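Local coordinates for protein fimbrial structural subunit (Actinomyces naeslundii, PDB 3QDH) that builds the shaft of Actinomyces type 2 fimbriae as their structural subunit and acts as an adhesin toward streptococci and host cells during oral biofilm development, at residues A[159-164]-A[221-226]; A[183-188]-A[205-210]; A[40-45]-A[128-133]. All blocks are in the same frame, centred on the assembly; numbering follows the deposited sequence.

Interaction 1 of 3, residues A[159-164]-A[221-226]; sequences GDLLIK and INVKGL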
ATOM      1  N   GLY A 159     -12.258  -1.480   1.359  1.00 24.90           N
ATOM      2  CA  GLY A 159     -13.693  -1.229   1.330  1.00 26.25           C
ATOM      3  C   GLY A 159     -14.022   0.140   1.887  1.00 27.43           C
ATOM      4  O   GLY A 159     -13.176   0.803   2.495  1.00 27.42           O
ATOM      5  N   ASP A 160     -15.259   0.569   1.684  1.00 28.37           N
ATOM      6  CA  ASP A 160     -15.669   1.894   2.126  1.00 29.59           C
ATOM      7  C   ASP A 160     -16.702   1.808   3.247  1.00 29.87           C
ATOM      8  O   ASP A 160     -17.201   0.728   3.567  1.00 29.92           O
ATOM      9  CB  ASP A 160     -16.176   2.732   0.945  1.00 29.83           C
ATOM     10  CG  ASP A 160     -17.316   2.074   0.196  1.00 31.45           C
ATOM     11  OD1 ASP A 160     -17.931   1.127   0.724  1.00 33.29           O
ATOM     12  OD2 ASP A 160     -17.601   2.517  -0.938  1.00 34.26           O
ATOM     13  N   LEU A 161     -16.993   2.950   3.856  1.00 30.49           N
ATOM     14  CA  LEU A 161     -17.948   3.022   4.953  1.00 30.91           C
ATOM     15  C   LEU A 161     -18.727   4.319   4.828  1.00 31.32           C
ATOM     16  O   LEU A 161     -18.134   5.389   4.674  1.00 31.03           O
ATOM     17  CB  LEU A 161     -17.219   2.960   6.301  1.00 31.03           C
ATOM     18  CG  LEU A 161     -18.016   3.043   7.611  1.00 30.77           C
ATOM     19  CD1 LEU A 161     -18.887   1.811   7.817  1.00 31.70           C
ATOM     20  CD2 LEU A 161     -17.064   3.225   8.792  1.00 31.27           C
ATOM     21  N   LEU A 162     -20.054   4.212   4.860  1.00 31.96           N
ATOM     22  CA  LEU A 162     -20.915   5.389   4.919  1.00 32.57           C
ATOM     23  C   LEU A 162     -21.662   5.374   6.247  1.00 32.88           C
ATOM     24  O   LEU A 162     -22.389   4.426   6.553  1.00 32.88           O
ATOM     25  CB  LEU A 162     -21.873   5.441   3.723  1.00 33.02           C
ATOM     26  CG  LEU A 162     -22.899   6.583   3.582  1.00 34.18           C
ATOM     27  CD1 LEU A 162     -22.322   7.972   3.889  1.00 35.23           C
ATOM     28  CD2 LEU A 162     -23.537   6.571   2.188  1.00 35.76           C
ATOM     29  N   ILE A 163     -21.435   6.418   7.039  1.00 33.12           N
ATOM     30  CA  ILE A 163     -22.064   6.584   8.344  1.00 33.52           C
ATOM     31  C   ILE A 163     -23.168   7.636   8.212  1.00 34.03           C
ATOM     32  O   ILE A 163     -22.970   8.669   7.571  1.00 33.85           O
ATOM     33  CB  ILE A 163     -21.025   7.026   9.412  1.00 33.28           C
ATOM     34  CG1 ILE A 163     -19.883   6.004   9.504  1.00 33.01           C
ATOM     35  CG2 ILE A 163     -21.684   7.219  10.780  1.00 33.13           C
ATOM     36  CD1 ILE A 163     -18.576   6.571  10.049  1.00 31.89           C
ATOM     37  N   LYS A 164     -24.330   7.359   8.801  1.00 34.80           N
ATOM     38  CA  LYS A 164     -25.409   8.348   8.875  1.00 35.80           C
ATOM     39  C   LYS A 164     -25.902   8.533  10.310  1.00 36.07           C
ATOM     40  O   LYS A 164     -26.346   7.576  10.952  1.00 36.25           O
ATOM     41  CB  LYS A 164     -26.573   7.982   7.944  1.00 36.08           C
ATOM     42  CG  LYS A 164     -27.567   9.126   7.722  1.00 37.31           C
ATOM     43  CD  LYS A 164     -28.603   8.782   6.665  1.00 40.13           C
ATOM     44  CE  LYS A 164     -29.532   9.959   6.402  1.00 42.14           C
ATOM     45  NZ  LYS A 164     -30.414   9.721   5.221  1.00 43.41           N
ATOM     46  N   ILE A 221     -21.031  10.775   7.046  1.00 34.90           N
ATOM     47  CA  ILE A 221     -19.576  10.674   6.905  1.00 34.55           C
ATOM     48  C   ILE A 221     -19.288   9.590   5.866  1.00 34.35           C
ATOM     49  O   ILE A 221     -19.738   8.451   6.009  1.00 34.25           O
ATOM     50  CB  ILE A 221     -18.862  10.298   8.228  1.00 34.59           C
ATOM     51  CG1 ILE A 221     -19.109  11.350   9.312  1.00 34.15           C
ATOM     52  CG2 ILE A 221     -17.351  10.134   8.001  1.00 34.59           C
ATOM     53  CD1 ILE A 221     -18.805  10.862  10.715  1.00 34.00           C
ATOM     54  N   ASN A 222     -18.550   9.948   4.820  1.00 34.19           N
ATOM     55  CA  ASN A 222     -18.178   8.982   3.785  1.00 34.24           C
ATOM     56  C   ASN A 222     -16.693   8.643   3.831  1.00 33.71           C
ATOM     57  O   ASN A 222     -15.848   9.453   3.453  1.00 33.56           O
ATOM     58  CB  ASN A 222     -18.592   9.480   2.395  1.00 34.46           C
ATOM     59  CG  ASN A 222     -18.276   8.479   1.292  1.00 35.80           C
ATOM     60  OD1 ASN A 222     -18.090   7.284   1.545  1.00 37.73           O
ATOM     61  ND2 ASN A 222     -18.216   8.966   0.056  1.00 36.66           N
ATOM     62  N   VAL A 223     -16.391   7.446   4.324  1.00 33.36           N
ATOM     63  CA  VAL A 223     -15.021   6.935   4.380  1.00 32.73           C
ATOM     64  C   VAL A 223     -14.752   6.147   3.100  1.00 32.38           C
ATOM     65  O   VAL A 223     -15.261   5.043   2.924  1.00 32.06           O
ATOM     66  CB  VAL A 223     -14.800   6.050   5.630  1.00 32.81           C
ATOM     67  CG1 VAL A 223     -13.367   5.544   5.693  1.00 32.65           C
ATOM     68  CG2 VAL A 223     -15.146   6.828   6.902  1.00 32.46           C
ATOM     69  N   LYS A 224     -13.947   6.728   2.210  1.00 31.98           N
ATOM     70  CA  LYS A 224     -13.752   6.177   0.866  1.00 31.54           C
ATOM     71  C   LYS A 224     -12.809   4.967   0.792  1.00 30.68           C
ATOM     72  O   LYS A 224     -12.659   4.355  -0.267  1.00 31.05           O
ATOM     73  CB  LYS A 224     -13.316   7.277  -0.114  1.00 32.17           C
ATOM     74  CG  LYS A 224     -14.469   8.073  -0.721  1.00 33.43           C
ATOM     75  CD  LYS A 224     -13.977   8.966  -1.858  1.00 36.15           C
ATOM     76  CE  LYS A 224     -15.112   9.322  -2.816  1.00 37.41           C
ATOM     77  NZ  LYS A 224     -14.693  10.293  -3.875  1.00 37.93           N
ATOM     78  N   GLY A 225     -12.194   4.608   1.913  1.00 29.47           N
ATOM     79  CA  GLY A 225     -11.340   3.429   1.938  1.00 28.19           C
ATOM     80  C   GLY A 225     -10.850   3.038   3.309  1.00 27.27           C
ATOM     81  O   GLY A 225     -10.280   3.857   4.028  1.00 26.89           O
ATOM     82  N   LEU A 226     -11.087   1.776   3.662  1.00 26.61           N
ATOM     83  CA  LEU A 226     -10.470   1.138   4.823  1.00 26.01           C
ATOM     84  C   LEU A 226      -9.878  -0.201   4.390  1.00 25.36           C
ATOM     85  O   LEU A 226     -10.477  -0.912   3.583  1.00 25.09           O
ATOM     86  CB  LEU A 226     -11.495   0.927   5.952  1.00 25.94           C
ATOM     87  CG  LEU A 226     -11.959   2.163   6.748  1.00 25.78           C
ATOM     88  CD1 LEU A 226     -13.224   1.845   7.540  1.00 25.46           C
ATOM     89  CD2 LEU A 226     -10.882   2.688   7.683  1.00 24.82           C
TER
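I163 and I221 share one conformation, CG1 beside the backbone N (chi1 -58° and -61°) and CG2 beside the carbonyl carbon, and their side chains run alongside each other in the same direction, with I163 CB 4.1 Å from I221 CB. The two residues are an antiparallel hydrogen-bonded pair of neighbouring strands in the SpaA-like prealbumin domain, the CnaB-type (reversed IgG) module of the pilin. The next hydrogen-bonded pair, L161 and V223, repeats the match on the same face: L161 CB approaches V223 CB to 4.0 Å. Beyond it L161 CD2 leans on L226 CD1. This apolar face is covered by L185 and F183 of strand 182-188, by I273, and by L213 and I207, so it forms one wall of the domain core.

The other face carries L162 and N222, both exposed. L162 reaches back across the strand gap: with CG opposite the backbone N (chi1 179°), its CD1 ends 3.4 Å from I221 O. D160, an exposed residue beside the bulge, stays close by its root instead, CB lying 3.2 Å from V223 O.

Six backbone bonds zip the strands together. L161 N gives its hydrogen to V223 O, and L161 O takes one from V223 N; the pairs G159-L226 and I163-I221 are closed the same way. Between G159 and L161 the register slips by one residue, a beta bulge on the 221-226 side that admits both K224 and G225. L162 and K164 bond by their backbones to 282-285, which places strand 154-165 between two partners. At the bulge G159 O is approached twice: L226 N comes nearly head-on to the carbonyl at 2.6 Å, while G225 CA makes a CA-H...O contact with it at 3.3 Å.

Interaction 2 of 3, residues A[183-188]-A[205-210]; sequences FQLYKA and IAINGE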
ATOM      1  N   PHE A 183     -17.062  11.334  15.335  1.00 38.20           N
ATOM      2  CA  PHE A 183     -16.712   9.918  15.471  1.00 38.39           C
ATOM      3  C   PHE A 183     -15.210   9.704  15.281  1.00 38.51           C
ATOM      4  O   PHE A 183     -14.518  10.541  14.700  1.00 38.21           O
ATOM      5  CB  PHE A 183     -17.459   9.070  14.428  1.00 38.26           C
ATOM      6  CG  PHE A 183     -18.950   8.982  14.642  1.00 38.42           C
ATOM      7  CD1 PHE A 183     -19.501   7.946  15.393  1.00 38.32           C
ATOM      8  CD2 PHE A 183     -19.810   9.912  14.057  1.00 38.41           C
ATOM      9  CE1 PHE A 183     -20.886   7.850  15.576  1.00 38.22           C
ATOM     10  CE2 PHE A 183     -21.195   9.822  14.232  1.00 37.87           C
ATOM     11  CZ  PHE A 183     -21.732   8.794  14.992  1.00 37.63           C
ATOM     12  N   GLN A 184     -14.723   8.571  15.783  1.00 38.97           N
ATOM     13  CA  GLN A 184     -13.346   8.128  15.578  1.00 39.34           C
ATOM     14  C   GLN A 184     -13.347   6.627  15.277  1.00 39.52           C
ATOM     15  O   GLN A 184     -14.145   5.878  15.844  1.00 39.57           O
ATOM     16  CB  GLN A 184     -12.482   8.426  16.813  1.00 39.44           C
ATOM     17  CG  GLN A 184     -12.266   9.917  17.092  1.00 39.73           C
ATOM     18  CD  GLN A 184     -11.089  10.192  18.011  1.00 40.49           C
ATOM     19  OE1 GLN A 184     -10.936   9.564  19.060  1.00 40.74           O
ATOM     20  NE2 GLN A 184     -10.256  11.152  17.623  1.00 40.55           N
ATOM     21  N   LEU A 185     -12.467   6.199  14.372  1.00 39.72           N
ATOM     22  CA  LEU A 185     -12.386   4.792  13.970  1.00 39.87           C
ATOM     23  C   LEU A 185     -11.186   4.077  14.582  1.00 40.08           C
ATOM     24  O   LEU A 185     -10.079   4.619  14.616  1.00 40.01           O
ATOM     25  CB  LEU A 185     -12.350   4.662  12.443  1.00 39.85           C
ATOM     26  CG  LEU A 185     -13.692   4.677  11.708  1.00 39.82           C
ATOM     27  CD1 LEU A 185     -13.513   5.126  10.265  1.00 40.05           C
ATOM     28  CD2 LEU A 185     -14.383   3.311  11.779  1.00 39.51           C
ATOM     29  N   TYR A 186     -11.421   2.854  15.051  1.00 40.30           N
ATOM     30  CA  TYR A 186     -10.379   2.044  15.675  1.00 40.88           C
ATOM     31  C   TYR A 186     -10.248   0.673  15.018  1.00 40.98           C
ATOM     32  O   TYR A 186     -11.215   0.131  14.474  1.00 40.65           O
ATOM     33  CB  TYR A 186     -10.661   1.858  17.174  1.00 40.97           C
ATOM     34  CG  TYR A 186     -10.476   3.098  18.029  1.00 41.79           C
ATOM     35  CD1 TYR A 186     -11.530   3.994  18.235  1.00 42.53           C
ATOM     36  CD2 TYR A 186      -9.254   3.364  18.655  1.00 42.40           C
ATOM     37  CE1 TYR A 186     -11.370   5.129  19.032  1.00 43.09           C
ATOM     38  CE2 TYR A 186      -9.082   4.499  19.453  1.00 42.93           C
ATOM     39  CZ  TYR A 186     -10.143   5.376  19.638  1.00 43.74           C
ATOM     40  OH  TYR A 186      -9.977   6.500  20.424  1.00 43.90           O
ATOM     41  N   LYS A 187      -9.038   0.121  15.080  1.00 41.44           N
ATOM     42  CA  LYS A 187      -8.798  -1.279  14.751  1.00 41.87           C
ATOM     43  C   LYS A 187      -9.522  -2.168  15.768  1.00 42.24           C
ATOM     44  O   LYS A 187      -9.485  -1.896  16.968  1.00 42.49           O
ATOM     45  CB  LYS A 187      -7.293  -1.566  14.781  1.00 41.80           C
ATOM     46  CG  LYS A 187      -6.925  -3.023  14.556  1.00 41.52           C
ATOM     47  CD  LYS A 187      -5.497  -3.309  14.985  1.00 41.08           C
ATOM     48  CE  LYS A 187      -5.195  -4.799  14.918  1.00 40.84           C
ATOM     49  NZ  LYS A 187      -5.988  -5.588  15.903  1.00 39.18           N
ATOM     50  N   ALA A 188     -10.191  -3.211  15.281  1.00 42.72           N
ATOM     51  CA  ALA A 188     -10.846  -4.199  16.143  1.00 43.23           C
ATOM     52  C   ALA A 188      -9.852  -5.269  16.596  1.00 43.67           C
ATOM     53  O   ALA A 188      -8.911  -5.595  15.868  1.00 43.76           O
ATOM     54  CB  ALA A 188     -12.021  -4.840  15.418  1.00 42.92           C
ATOM     55  N   ILE A 205      -7.817   6.044  13.737  1.00 42.70           N
ATOM     56  CA  ILE A 205      -7.324   5.904  12.369  1.00 41.41           C
ATOM     57  C   ILE A 205      -7.490   7.206  11.586  1.00 40.95           C
ATOM     58  O   ILE A 205      -8.579   7.788  11.550  1.00 40.84           O
ATOM     59  CB  ILE A 205      -8.038   4.732  11.640  1.00 41.28           C
ATOM     60  CG1 ILE A 205      -7.706   3.404  12.327  1.00 40.55           C
ATOM     61  CG2 ILE A 205      -7.651   4.679  10.161  1.00 41.03           C
ATOM     62  CD1 ILE A 205      -8.708   2.305  12.074  1.00 39.17           C
ATOM     63  N   ALA A 206      -6.407   7.658  10.959  1.00 40.26           N
ATOM     64  CA  ALA A 206      -6.446   8.856  10.127  1.00 39.61           C
ATOM     65  C   ALA A 206      -7.123   8.586   8.786  1.00 39.18           C
ATOM     66  O   ALA A 206      -6.714   7.695   8.033  1.00 39.03           O
ATOM     67  CB  ALA A 206      -5.045   9.418   9.925  1.00 39.75           C
ATOM     68  N   ILE A 207      -8.178   9.352   8.511  1.00 38.70           N
ATOM     69  CA  ILE A 207      -8.883   9.315   7.235  1.00 38.18           C
ATOM     70  C   ILE A 207      -8.519  10.590   6.488  1.00 38.46           C
ATOM     71  O   ILE A 207      -8.905  11.687   6.897  1.00 38.17           O
ATOM     72  CB  ILE A 207     -10.424   9.209   7.435  1.00 38.03           C
ATOM     73  CG1 ILE A 207     -10.805   7.937   8.219  1.00 37.61           C
ATOM     74  CG2 ILE A 207     -11.169   9.297   6.104  1.00 37.58           C
ATOM     75  CD1 ILE A 207     -10.237   6.621   7.665  1.00 35.99           C
ATOM     76  N   ASN A 208      -7.763  10.442   5.400  1.00 38.60           N
ATOM     77  CA  ASN A 208      -7.165  11.582   4.699  1.00 38.89           C
ATOM     78  C   ASN A 208      -6.490  12.580   5.660  1.00 39.01           C
ATOM     79  O   ASN A 208      -6.651  13.798   5.530  1.00 38.87           O
ATOM     80  CB  ASN A 208      -8.193  12.277   3.787  1.00 38.90           C
ATOM     81  CG  ASN A 208      -8.395  11.553   2.456  1.00 39.39           C
ATOM     82  OD1 ASN A 208      -9.524  11.413   1.981  1.00 39.61           O
ATOM     83  ND2 ASN A 208      -7.299  11.104   1.844  1.00 38.74           N
ATOM     84  N   GLY A 209      -5.753  12.043   6.634  1.00 39.28           N
ATOM     85  CA  GLY A 209      -4.974  12.847   7.578  1.00 39.56           C
ATOM     86  C   GLY A 209      -5.728  13.318   8.811  1.00 39.69           C
ATOM     87  O   GLY A 209      -5.128  13.853   9.742  1.00 39.77           O
ATOM     88  N   GLU A 210      -7.042  13.116   8.819  1.00 39.78           N
ATOM     89  CA  GLU A 210      -7.882  13.543   9.932  1.00 39.92           C
ATOM     90  C   GLU A 210      -8.360  12.341  10.746  1.00 39.60           C
ATOM     91  O   GLU A 210      -8.891  11.375  10.187  1.00 39.44           O
ATOM     92  CB  GLU A 210      -9.072  14.363   9.419  1.00 40.17           C
ATOM     93  CG  GLU A 210      -8.699  15.539   8.494  1.00 41.69           C
ATOM     94  CD  GLU A 210      -7.898  16.644   9.188  1.00 43.59           C
ATOM     95  OE1 GLU A 210      -8.135  16.907  10.391  1.00 44.69           O
ATOM     96  OE2 GLU A 210      -7.034  17.258   8.519  1.00 44.34           O
TER
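I205 packs against strand 183-188 with its backbone and its longer side-chain branch together. Its N-H meets L185 O in the carbonyl plane, with 2.8 Å from I205 N to L185 O and an angle of 153° at the hydrogen. CG1 sits beside the backbone N (chi1 -64°), which carries the branch along the strand: CG1 is 3.5 Å from L185 O, and CD1 rests on the following peptide, 3.7 Å from Y186 C and equally far from K187 N. This is the tight part: the CD1 methyl covers the Y186-K187 peptide, next along the strand from the carbonyl bonded by the I205 N-H.

Side chain against side chain is looser. L185 CB is 4.4 Å from I205 CD1, and L185 CD1 stands at the same distance from I207 CG1. L185 is buried in the domain core and I207 borders it, both touching V223 and L213. Toward solvent the second segment draws away from the strand: I207 to E210 form a type I' turn, closed by mutual backbone bonds between I207 and E210, with N208 and G209 exposed at its corner. At the far end K187 NZ bonds A188 O from above the carbonyl plane and makes a salt bridge with E201. The loop joins strands 200-201 and 213-214, both antiparallel partners of 182-188, in the CnaB-type SpaA-like fold of the pilin's C-terminal domain.

Interaction 3 of 3, residues A[40-45]-A[128-133]; sequences FYKYFQ and DTVYAE
K42 runs beside D128 and lays its chain across V130. CB starts 3.8 Å from D128 O, the carbonyl that also accepts the K42 N-H. CG sits beside the backbone N (chi1 -65°) and meets V130 CG1; from there the chain is extended. CD passes D128 OD2, CE presses on V130 CB at 3.6 Å, and NZ closes a salt bridge to D128 OD2 at 3.1 Å, arriving from above the carboxylate plane. A water donates to the same OD2 and hydrogen-bonds Y43 OH, while D128 CB lies 3.6 Å from Y43 CZ and D128 N stands over one face of that ring. The backbones form an antiparallel ladder in the Sgo0707 N2-like adhesin domain, the CnaA-type module: F40 and V130 exchange two bonds, and a beta bulge between Y41 and Y43 makes room for K42. On the sheet face opposite Y43 and D128, Y41 CD1 touches T129 CG2 at 3.6 Å, and the Y41 ring continues onto L92 and I95 of helix 89-96. Farther along, F40 meets A132 twice: CD2 packs on its CB, and A132 O lies in plane at the ring edge, 3.4 Å from F40 CE2.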
ATOM      1  N   PHE A  40      28.584  -7.866 -19.549  1.00 14.22           N
ATOM      2  CA  PHE A  40      28.258  -6.643 -18.818  1.00 13.63           C
ATOM      3  C   PHE A  40      26.823  -6.216 -19.038  1.00 13.23           C
ATOM      4  O   PHE A  40      26.264  -6.484 -20.095  1.00 13.01           O
ATOM      5  CB  PHE A  40      29.171  -5.494 -19.265  1.00 13.91           C
ATOM      6  CG  PHE A  40      30.632  -5.809 -19.148  1.00 14.98           C
ATOM      7  CD1 PHE A  40      31.327  -5.513 -17.982  1.00 17.07           C
ATOM      8  CD2 PHE A  40      31.305  -6.415 -20.201  1.00 17.31           C
ATOM      9  CE1 PHE A  40      32.692  -5.812 -17.862  1.00 18.12           C
ATOM     10  CE2 PHE A  40      32.668  -6.726 -20.097  1.00 18.52           C
ATOM     11  CZ  PHE A  40      33.360  -6.420 -18.923  1.00 18.51           C
ATOM     12  N   TYR A  41      26.235  -5.551 -18.040  1.00 12.40           N
ATOM     13  CA  TYR A  41      24.921  -4.909 -18.205  1.00 12.21           C
ATOM     14  C   TYR A  41      24.966  -3.712 -19.154  1.00 12.08           C
ATOM     15  O   TYR A  41      25.815  -2.829 -19.019  1.00 11.63           O
ATOM     16  CB  TYR A  41      24.347  -4.437 -16.866  1.00 11.91           C
ATOM     17  CG  TYR A  41      23.982  -5.581 -15.947  1.00 12.41           C
ATOM     18  CD1 TYR A  41      22.863  -6.378 -16.200  1.00 12.05           C
ATOM     19  CD2 TYR A  41      24.768  -5.869 -14.829  1.00 14.03           C
ATOM     20  CE1 TYR A  41      22.532  -7.443 -15.347  1.00 14.41           C
ATOM     21  CE2 TYR A  41      24.442  -6.919 -13.968  1.00 14.97           C
ATOM     22  CZ  TYR A  41      23.332  -7.701 -14.239  1.00 13.76           C
ATOM     23  OH  TYR A  41      23.048  -8.741 -13.391  1.00 14.44           O
ATOM     24  N   LYS A  42      24.031  -3.697 -20.102  1.00 12.12           N
ATOM     25  CA  LYS A  42      23.746  -2.500 -20.893  1.00 12.32           C
ATOM     26  C   LYS A  42      22.863  -1.604 -20.047  1.00 11.81           C
ATOM     27  O   LYS A  42      22.956  -0.368 -20.102  1.00 10.84           O
ATOM     28  CB  LYS A  42      23.001  -2.865 -22.178  1.00 13.12           C
ATOM     29  CG  LYS A  42      23.779  -3.721 -23.188  1.00 15.64           C
ATOM     30  CD  LYS A  42      22.849  -4.002 -24.378  1.00 20.21           C
ATOM     31  CE  LYS A  42      23.262  -5.215 -25.160  1.00 23.37           C
ATOM     32  NZ  LYS A  42      22.283  -5.502 -26.257  1.00 25.45           N
ATOM     33  N   TYR A  43      21.988  -2.237 -19.263  1.00 10.94           N
ATOM     34  CA  TYR A  43      21.115  -1.519 -18.353  1.00 11.12           C
ATOM     35  C   TYR A  43      20.471  -2.501 -17.380  1.00 10.30           C
ATOM     36  O   TYR A  43      20.515  -3.704 -17.593  1.00 11.23           O
ATOM     37  CB  TYR A  43      20.025  -0.709 -19.117  1.00 10.84           C
ATOM     38  CG  TYR A  43      19.262  -1.538 -20.128  1.00 11.15           C
ATOM     39  CD1 TYR A  43      18.159  -2.311 -19.745  1.00 11.77           C
ATOM     40  CD2 TYR A  43      19.647  -1.546 -21.477  1.00 11.69           C
ATOM     41  CE1 TYR A  43      17.486  -3.118 -20.695  1.00 13.11           C
ATOM     42  CE2 TYR A  43      18.981  -2.325 -22.426  1.00 12.42           C
ATOM     43  CZ  TYR A  43      17.906  -3.103 -22.030  1.00 13.79           C
ATOM     44  OH  TYR A  43      17.252  -3.856 -22.976  1.00 14.03           O
ATOM     45  N   PHE A  44      19.895  -1.968 -16.313  1.00  9.99           N
ATOM     46  CA  PHE A  44      19.167  -2.751 -15.312  1.00 10.45           C
ATOM     47  C   PHE A  44      18.162  -1.819 -14.639  1.00 10.61           C
ATOM     48  O   PHE A  44      18.541  -0.857 -13.976  1.00 11.10           O
ATOM     49  CB  PHE A  44      20.147  -3.375 -14.286  1.00  9.87           C
ATOM     50  CG  PHE A  44      19.500  -4.365 -13.340  1.00 10.89           C
ATOM     51  CD1 PHE A  44      19.908  -5.699 -13.319  1.00 12.58           C
ATOM     52  CD2 PHE A  44      18.501  -3.956 -12.471  1.00 11.67           C
ATOM     53  CE1 PHE A  44      19.301  -6.623 -12.442  1.00 14.17           C
ATOM     54  CE2 PHE A  44      17.884  -4.870 -11.591  1.00 13.62           C
ATOM     55  CZ  PHE A  44      18.291  -6.192 -11.572  1.00 12.01           C
ATOM     56  N   GLN A  45      16.869  -2.100 -14.811  1.00 10.80           N
ATOM     57  CA  GLN A  45      15.818  -1.215 -14.320  1.00 10.70           C
ATOM     58  C   GLN A  45      14.704  -2.014 -13.661  1.00 11.40           C
ATOM     59  O   GLN A  45      14.256  -3.015 -14.215  1.00 10.98           O
ATOM     60  CB  GLN A  45      15.238  -0.401 -15.492  1.00 11.15           C
ATOM     61  CG  GLN A  45      14.117   0.604 -15.131  1.00 11.04           C
ATOM     62  CD  GLN A  45      13.559   1.286 -16.373  1.00 12.66           C
ATOM     63  OE1 GLN A  45      13.972   2.396 -16.743  1.00 14.02           O
ATOM     64  NE2 GLN A  45      12.641   0.611 -17.039  1.00 11.91           N
ATOM     65  N   ASP A 128      19.533  -6.088 -19.706  1.00 13.70           N
ATOM     66  CA  ASP A 128      20.168  -6.790 -20.809  1.00 14.43           C
ATOM     67  C   ASP A 128      21.671  -6.769 -20.597  1.00 13.87           C
ATOM     68  O   ASP A 128      22.200  -5.877 -19.927  1.00 13.54           O
ATOM     69  CB  ASP A 128      19.780  -6.119 -22.131  1.00 14.83           C
ATOM     70  CG  ASP A 128      19.956  -7.031 -23.338  1.00 16.07           C
ATOM     71  OD1 ASP A 128      20.098  -8.276 -23.191  1.00 17.44           O
ATOM     72  OD2 ASP A 128      19.937  -6.477 -24.450  1.00 19.92           O
ATOM     73  N   THR A 129      22.352  -7.752 -21.171  1.00 14.34           N
ATOM     74  CA  THR A 129      23.797  -7.885 -21.049  1.00 14.98           C
ATOM     75  C   THR A 129      24.411  -8.117 -22.421  1.00 15.75           C
ATOM     76  O   THR A 129      23.716  -8.535 -23.349  1.00 15.65           O
ATOM     77  CB  THR A 129      24.164  -9.088 -20.171  1.00 14.90           C
ATOM     78  OG1 THR A 129      23.477 -10.243 -20.666  1.00 16.04           O
ATOM     79  CG2 THR A 129      23.767  -8.836 -18.705  1.00 14.41           C
ATOM     80  N   VAL A 130      25.712  -7.868 -22.530  1.00 16.13           N
ATOM     81  CA  VAL A 130      26.446  -8.029 -23.793  1.00 17.26           C
ATOM     82  C   VAL A 130      27.863  -8.521 -23.481  1.00 18.33           C
ATOM     83  O   VAL A 130      28.452  -8.111 -22.471  1.00 18.05           O
ATOM     84  CB  VAL A 130      26.475  -6.683 -24.582  1.00 17.17           C
ATOM     85  CG1 VAL A 130      27.257  -5.584 -23.802  1.00 16.98           C
ATOM     86  CG2 VAL A 130      27.031  -6.866 -26.007  1.00 15.97           C
ATOM     87  N   TYR A 131      28.390  -9.421 -24.310  1.00 19.88           N
ATOM     88  CA  TYR A 131      29.798  -9.806 -24.226  1.00 22.22           C
ATOM     89  C   TYR A 131      30.635  -8.674 -24.816  1.00 23.10           C
ATOM     90  O   TYR A 131      30.342  -8.171 -25.905  1.00 21.90           O
ATOM     91  CB  TYR A 131      30.072 -11.126 -24.967  1.00 22.90           C
ATOM     92  CG  TYR A 131      31.470 -11.696 -24.759  1.00 26.98           C
ATOM     93  CD1 TYR A 131      32.560 -11.233 -25.504  1.00 30.47           C
ATOM     94  CD2 TYR A 131      31.697 -12.701 -23.824  1.00 30.39           C
ATOM     95  CE1 TYR A 131      33.842 -11.757 -25.312  1.00 32.76           C
ATOM     96  CE2 TYR A 131      32.976 -13.235 -23.628  1.00 32.88           C
ATOM     97  CZ  TYR A 131      34.039 -12.755 -24.373  1.00 34.17           C
ATOM     98  OH  TYR A 131      35.303 -13.280 -24.177  1.00 36.82           O
ATOM     99  N   ALA A 132      31.647  -8.246 -24.073  1.00 24.61           N
ATOM    100  CA  ALA A 132      32.562  -7.223 -24.557  1.00 26.63           C
ATOM    101  C   ALA A 132      33.972  -7.466 -24.023  1.00 28.36           C
ATOM    102  O   ALA A 132      34.152  -7.936 -22.898  1.00 27.94           O
ATOM    103  CB  ALA A 132      32.070  -5.832 -24.176  1.00 26.05           C
ATOM    104  N   GLU A 133      34.970  -7.159 -24.845  1.00 30.63           N
ATOM    105  CA  GLU A 133      36.359  -7.230 -24.387  1.00 32.77           C
ATOM    106  C   GLU A 133      36.682  -6.039 -23.492  1.00 33.38           C
ATOM    107  O   GLU A 133      37.541  -6.125 -22.612  1.00 34.21           O
ATOM    108  CB  GLU A 133      37.332  -7.342 -25.562  1.00 32.95           C
ATOM    109  CG  GLU A 133      37.514  -8.772 -26.068  1.00 35.44           C
ATOM    110  CD  GLU A 133      37.979  -9.744 -24.981  1.00 38.73           C
ATOM    111  OE1 GLU A 133      38.808  -9.355 -24.124  1.00 40.84           O
ATOM    112  OE2 GLU A 133      37.517 -10.908 -24.989  1.00 39.96           O
TER
HETATM  113  O   HOH W   1      18.530  -4.377 -25.240  1.00 33.54           O

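Interactions 1 and 2 build one core in the C-terminal domain, their centres 11 Å apart. I221 CD1 meets F183 CD2 at 3.6 Å, L161 CD2 meets L185 CD2 at 4.0 Å, and I207 CD1 reaches both V223 CG1 and L226 CD2. Interaction 3 belongs to the other module, about 50 Å from interaction 1 and 49 Å from interaction 2 between centres. Strands 118-131 and 154-165, successive in the chain and paired with each other, link interaction 3 to interaction 1. The zinc ion held by D70, D73 and E90 lies in the module of interaction 3, about 14 Å from the Y41 side chain; interactions 1 and 2 lie away from it.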